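Local atomic coordinates of Poly(Beta-D-mannuronate) lyase (Pseudopedobacter saltans, PDB entry 7O79), a protein that probably cleaves poly(beta-D-mannuronate), the mannuronate polymer of alginate, as a polysaccharide lyase of family 6. Residues L213-T224 with R235-F246. Sequence-based numbering, arbitrary orientation.
Sequences LKSNRNKVIGNT and RSGNFNTIEENF
Two successive coils of this PL6 lyase's right-handed parallel beta-helix lie on each other here: an asparagine ladder runs along the turn after strands 219-221 and 241-243, and a stacked pair, Asn218 and Asn240, sits at the turn before them. These strands keep strict parallel register, their short axes 4.8 Å apart, with backbone bonds such as Val220 N to Thr241 O.

In the ladder Asn223 and Asn245 are consecutive rungs. Asn245 OD1 accepts from Asn223 N and from Asn223 ND2, each at 3.0 Å, the amide donor coming nearly head-on to the carbonyl and the backbone N tilted from its plane. Asn245 ND2 reaches back to Val220 O at 3.1 Å, approaching from above that carbonyl's plane, while Glu243 N takes the same oxygen nearly along the C=O axis. Replacing Asn245 by alanine is likely to strip Asn223 N of its acceptor and Val220 O of one of its two donors, leaving the turn at Gly222 freer to shift.

The other turn repeats the pattern. With CG beside its own backbone N (chi1 -74°), Asn240 turns its amide to the neighbouring coil: OD1 receives Asn218 N at 2.9 Å, in the carbonyl plane, and ND2 donates to Ser215 O. Leu213 CD1 packs against Asn240 CG at 3.7 Å.

Outside the turn, the guanidinium of Arg217 lies flat on Phe239, planes 13° apart, with NH2 over the ring face toward its rim and CZ above Phe239 CB: an off-centre cation-pi stack. A water links Lys219 NZ, Phe239 O and Thr241 OG1.

Only the ladder reaches an asparagine in the preceding coil, Asn223 OD1 accepting from Asn198 N; Asn218 OD1 instead accepts from Phe193 N, just ahead of strand 194-201. On the far side strand 266-273 carries the stack onward, Asn270 ND2 bonding to Ile242 O.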
loop_
_atom_site.group_PDB
_atom_site.type_symbol
_atom_site.label_atom_id
_atom_site.label_comp_id
_atom_site.label_asym_id
_atom_site.label_seq_id
_atom_site.Cartn_x
_atom_site.Cartn_y
_atom_site.Cartn_z
ATOM N N LEU A 213 3.859 -3.720 -0.102
ATOM C CA LEU A 213 4.320 -4.028 -1.449
ATOM C C LEU A 213 4.909 -5.435 -1.475
ATOM O O LEU A 213 5.843 -5.738 -0.731
ATOM C CB LEU A 213 5.347 -3.004 -1.927
ATOM C CG LEU A 213 4.949 -1.530 -1.754
ATOM C CD1 LEU A 213 6.014 -0.609 -2.343
ATOM C CD2 LEU A 213 3.600 -1.287 -2.427
ATOM N N LYS A 214 4.371 -6.282 -2.343
ATOM C CA LYS A 214 4.843 -7.647 -2.557
ATOM C C LYS A 214 5.013 -7.908 -4.046
ATOM O O LYS A 214 4.519 -8.899 -4.589
ATOM C CB LYS A 214 3.870 -8.645 -1.939
ATOM C CG LYS A 214 3.873 -8.647 -0.408
ATOM C CD LYS A 214 2.907 -9.704 0.134
ATOM C CE LYS A 214 3.161 -9.966 1.627
ATOM N NZ LYS A 214 2.059 -10.753 2.265
ATOM N N SER A 215 5.688 -6.985 -4.729
ATOM C CA SER A 215 5.858 -6.992 -6.185
ATOM C C SER A 215 6.838 -5.870 -6.516
ATOM O O SER A 215 7.248 -5.111 -5.629
ATOM C CB SER A 215 4.536 -6.787 -6.932
ATOM O OG SER A 215 3.856 -5.636 -6.441
ATOM N N ASN A 216 7.166 -5.731 -7.812
ATOM C CA ASN A 216 8.136 -4.740 -8.285
ATOM C C ASN A 216 7.487 -3.512 -8.917
ATOM O O ASN A 216 6.334 -3.528 -9.352
ATOM C CB ASN A 216 9.109 -5.326 -9.330
ATOM C CG ASN A 216 9.887 -6.510 -8.823
ATOM O OD1 ASN A 216 9.845 -6.842 -7.639
ATOM N ND2 ASN A 216 10.651 -7.130 -9.710
ATOM N N ARG A 217 8.291 -2.437 -8.974
ATOM C CA ARG A 217 8.048 -1.235 -9.788
ATOM C C ARG A 217 6.783 -0.489 -9.406
ATOM O O ARG A 217 6.119 0.111 -10.250
ATOM C CB ARG A 217 8.057 -1.544 -11.282
ATOM C CG ARG A 217 9.152 -2.462 -11.687
ATOM C CD ARG A 217 10.309 -1.642 -12.197
ATOM N NE ARG A 217 11.482 -2.464 -12.466
ATOM C CZ ARG A 217 12.708 -1.985 -12.653
ATOM N NH1 ARG A 217 12.936 -0.676 -12.589
ATOM N NH2 ARG A 217 13.713 -2.819 -12.898
ATOM N N ASN A 218 6.493 -0.468 -8.128
ATOM C CA ASN A 218 5.358 0.259 -7.621
ATOM C C ASN A 218 5.764 1.660 -7.193
ATOM O O ASN A 218 6.895 1.896 -6.904
ATOM C CB ASN A 218 4.740 -0.504 -6.472
ATOM C CG ASN A 218 4.243 -1.868 -6.899
ATOM O OD1 ASN A 218 3.376 -1.974 -7.694
ATOM N ND2 ASN A 218 4.840 -2.869 -6.402
ATOM N N LYS A 219 4.814 2.574 -7.206
ATOM C CA LYS A 219 5.027 3.947 -6.797
ATOM C C LYS A 219 4.139 4.382 -5.634
ATOM O O LYS A 219 2.954 4.475 -5.779
ATOM C CB LYS A 219 4.772 4.885 -7.957
ATOM C CG LYS A 219 5.368 4.446 -9.260
ATOM C CD LYS A 219 6.856 4.540 -9.146
ATOM C CE LYS A 219 7.539 4.944 -10.424
ATOM N NZ LYS A 219 8.277 3.784 -10.929
ATOM N N VAL A 220 4.757 4.718 -4.516
ATOM C CA VAL A 220 4.086 5.193 -3.320
ATOM C C VAL A 220 4.567 6.642 -3.203
ATOM O O VAL A 220 5.623 6.892 -2.717
ATOM C CB VAL A 220 4.420 4.336 -2.107
ATOM C CG1 VAL A 220 3.639 4.802 -0.924
ATOM C CG2 VAL A 220 4.066 2.900 -2.383
ATOM N N ILE A 221 3.736 7.565 -3.679
ATOM C CA ILE A 221 4.127 8.958 -3.928
ATOM C C ILE A 221 3.142 9.906 -3.260
ATOM O O ILE A 221 1.931 9.789 -3.470
ATOM C CB ILE A 221 4.166 9.293 -5.432
ATOM C CG1 ILE A 221 4.903 8.246 -6.254
ATOM C CG2 ILE A 221 4.803 10.666 -5.651
ATOM C CD1 ILE A 221 6.290 8.001 -5.757
ATOM N N GLY A 222 3.658 10.854 -2.478
ATOM C CA GLY A 222 2.861 12.007 -2.074
ATOM C C GLY A 222 1.644 11.703 -1.230
ATOM O O GLY A 222 0.670 12.457 -1.276
ATOM N N ASN A 223 1.675 10.633 -0.448
ATOM C CA ASN A 223 0.601 10.294 0.473
ATOM C C ASN A 223 0.837 10.944 1.837
ATOM O O ASN A 223 1.977 11.164 2.254
ATOM C CB ASN A 223 0.516 8.782 0.648
ATOM C CG ASN A 223 0.228 8.066 -0.658
ATOM O OD1 ASN A 223 -0.915 8.031 -1.128
ATOM N ND2 ASN A 223 1.276 7.526 -1.273
ATOM N N THR A 224 -0.253 11.202 2.552
ATOM C CA THR A 224 -0.197 11.742 3.906
ATOM C C THR A 224 -0.788 10.707 4.855
ATOM O O THR A 224 -1.941 10.296 4.685
ATOM C CB THR A 224 -0.956 13.077 3.988
ATOM O OG1 THR A 224 -0.247 14.070 3.239
ATOM C CG2 THR A 224 -1.063 13.554 5.429
ATOM N N ARG A 235 7.495 -5.303 1.512
ATOM C CA ARG A 235 7.698 -6.622 2.121
ATOM C C ARG A 235 8.435 -7.581 1.190
ATOM O O ARG A 235 9.323 -8.322 1.630
ATOM C CB ARG A 235 6.350 -7.224 2.517
ATOM C CG ARG A 235 6.424 -8.672 3.005
ATOM C CD ARG A 235 7.298 -8.846 4.251
ATOM N NE ARG A 235 7.344 -10.243 4.663
ATOM C CZ ARG A 235 8.163 -11.163 4.154
ATOM N NH1 ARG A 235 9.081 -10.827 3.238
ATOM N NH2 ARG A 235 8.090 -12.423 4.595
ATOM N N SER A 236 8.042 -7.607 -0.080
ATOM C CA SER A 236 8.647 -8.458 -1.094
ATOM C C SER A 236 8.862 -7.622 -2.344
ATOM O O SER A 236 8.331 -6.511 -2.473
ATOM C CB SER A 236 7.772 -9.684 -1.406
ATOM O OG SER A 236 7.873 -10.614 -0.352
ATOM N N GLY A 237 9.656 -8.158 -3.272
ATOM C CA GLY A 237 9.880 -7.478 -4.532
ATOM C C GLY A 237 11.009 -6.471 -4.489
ATOM O O GLY A 237 11.701 -6.279 -3.480
ATOM N N ASN A 238 11.189 -5.815 -5.635
ATOM C CA ASN A 238 12.376 -5.031 -5.932
ATOM C C ASN A 238 12.000 -3.798 -6.749
ATOM O O ASN A 238 10.942 -3.738 -7.369
ATOM C CB ASN A 238 13.442 -5.871 -6.671
ATOM C CG ASN A 238 13.808 -7.158 -5.926
ATOM O OD1 ASN A 238 14.465 -7.105 -4.885
ATOM N ND2 ASN A 238 13.376 -8.306 -6.441
ATOM N N PHE A 239 12.896 -2.808 -6.739
ATOM C CA PHE A 239 12.729 -1.570 -7.522
ATOM C C PHE A 239 11.394 -0.875 -7.227
ATOM O O PHE A 239 10.632 -0.514 -8.128
ATOM C CB PHE A 239 12.892 -1.844 -9.021
ATOM C CG PHE A 239 14.003 -2.807 -9.336
ATOM C CD1 PHE A 239 15.324 -2.391 -9.298
ATOM C CD2 PHE A 239 13.731 -4.114 -9.698
ATOM C CE1 PHE A 239 16.350 -3.276 -9.581
ATOM C CE2 PHE A 239 14.750 -4.994 -9.983
ATOM C CZ PHE A 239 16.058 -4.575 -9.928
ATOM N N ASN A 240 11.108 -0.673 -5.945
ATOM C CA ASN A 240 9.935 0.098 -5.574
ATOM C C ASN A 240 10.328 1.531 -5.247
ATOM O O ASN A 240 11.472 1.811 -4.894
ATOM C CB ASN A 240 9.200 -0.547 -4.403
ATOM C CG ASN A 240 8.438 -1.788 -4.838
ATOM O OD1 ASN A 240 7.688 -1.748 -5.826
ATOM N ND2 ASN A 240 8.659 -2.900 -4.145
ATOM N N THR A 241 9.370 2.441 -5.406
ATOM C CA THR A 241 9.602 3.868 -5.204
ATOM C C THR A 241 8.683 4.376 -4.105
ATOM O O THR A 241 7.458 4.226 -4.185
ATOM C CB THR A 241 9.393 4.660 -6.496
ATOM O OG1 THR A 241 10.368 4.264 -7.466
ATOM C CG2 THR A 241 9.530 6.155 -6.237
ATOM N N ILE A 242 9.278 4.965 -3.072
ATOM C CA ILE A 242 8.544 5.529 -1.944
ATOM C C ILE A 242 9.082 6.945 -1.784
ATOM O O ILE A 242 10.192 7.137 -1.284
ATOM C CB ILE A 242 8.718 4.700 -0.664
ATOM C CG1 ILE A 242 8.244 3.266 -0.929
ATOM C CG2 ILE A 242 7.883 5.281 0.477
ATOM C CD1 ILE A 242 8.444 2.332 0.230
ATOM N N GLU A 243 8.310 7.937 -2.229
ATOM C CA GLU A 243 8.806 9.301 -2.374
ATOM C C GLU A 243 7.760 10.319 -1.971
ATOM O O GLU A 243 6.576 10.143 -2.247
ATOM C CB GLU A 243 9.241 9.606 -3.814
ATOM C CG GLU A 243 10.441 8.819 -4.258
ATOM C CD GLU A 243 10.871 9.147 -5.680
ATOM O OE1 GLU A 243 12.004 8.754 -6.045
ATOM O OE2 GLU A 243 10.060 9.736 -6.434
ATOM N N GLU A 244 8.225 11.391 -1.332
ATOM C CA GLU A 244 7.428 12.595 -1.082
ATOM C C GLU A 244 6.195 12.325 -0.232
ATOM O O GLU A 244 5.188 13.032 -0.354
ATOM C CB GLU A 244 7.046 13.285 -2.393
ATOM C CG GLU A 244 8.248 13.902 -3.104
ATOM C CD GLU A 244 8.045 14.031 -4.602
ATOM O OE1 GLU A 244 8.888 13.511 -5.360
ATOM O OE2 GLU A 244 7.043 14.644 -5.023
ATOM N N ASN A 245 6.271 11.325 0.650
ATOM C CA ASN A 245 5.180 11.018 1.565
ATOM C C ASN A 245 5.363 11.788 2.866
ATOM O O ASN A 245 6.465 12.218 3.206
ATOM C CB ASN A 245 5.101 9.515 1.872
ATOM C CG ASN A 245 4.880 8.675 0.630
ATOM O OD1 ASN A 245 3.757 8.586 0.129
ATOM N ND2 ASN A 245 5.952 8.045 0.124
ATOM N N PHE A 246 4.260 11.972 3.584
ATOM C CA PHE A 246 4.261 12.631 4.882
ATOM C C PHE A 246 3.679 11.664 5.894
ATOM O O PHE A 246 2.532 11.232 5.752
ATOM C CB PHE A 246 3.441 13.917 4.869
ATOM C CG PHE A 246 4.042 15.026 4.055
ATOM C CD1 PHE A 246 4.880 15.961 4.645
ATOM C CD2 PHE A 246 3.715 15.177 2.711
ATOM C CE1 PHE A 246 5.417 17.003 3.905
ATOM C CE2 PHE A 246 4.257 16.223 1.964
ATOM C CZ PHE A 246 5.100 17.135 2.573
HETATM O O HOH W 1 9.798 2.012 -8.856
#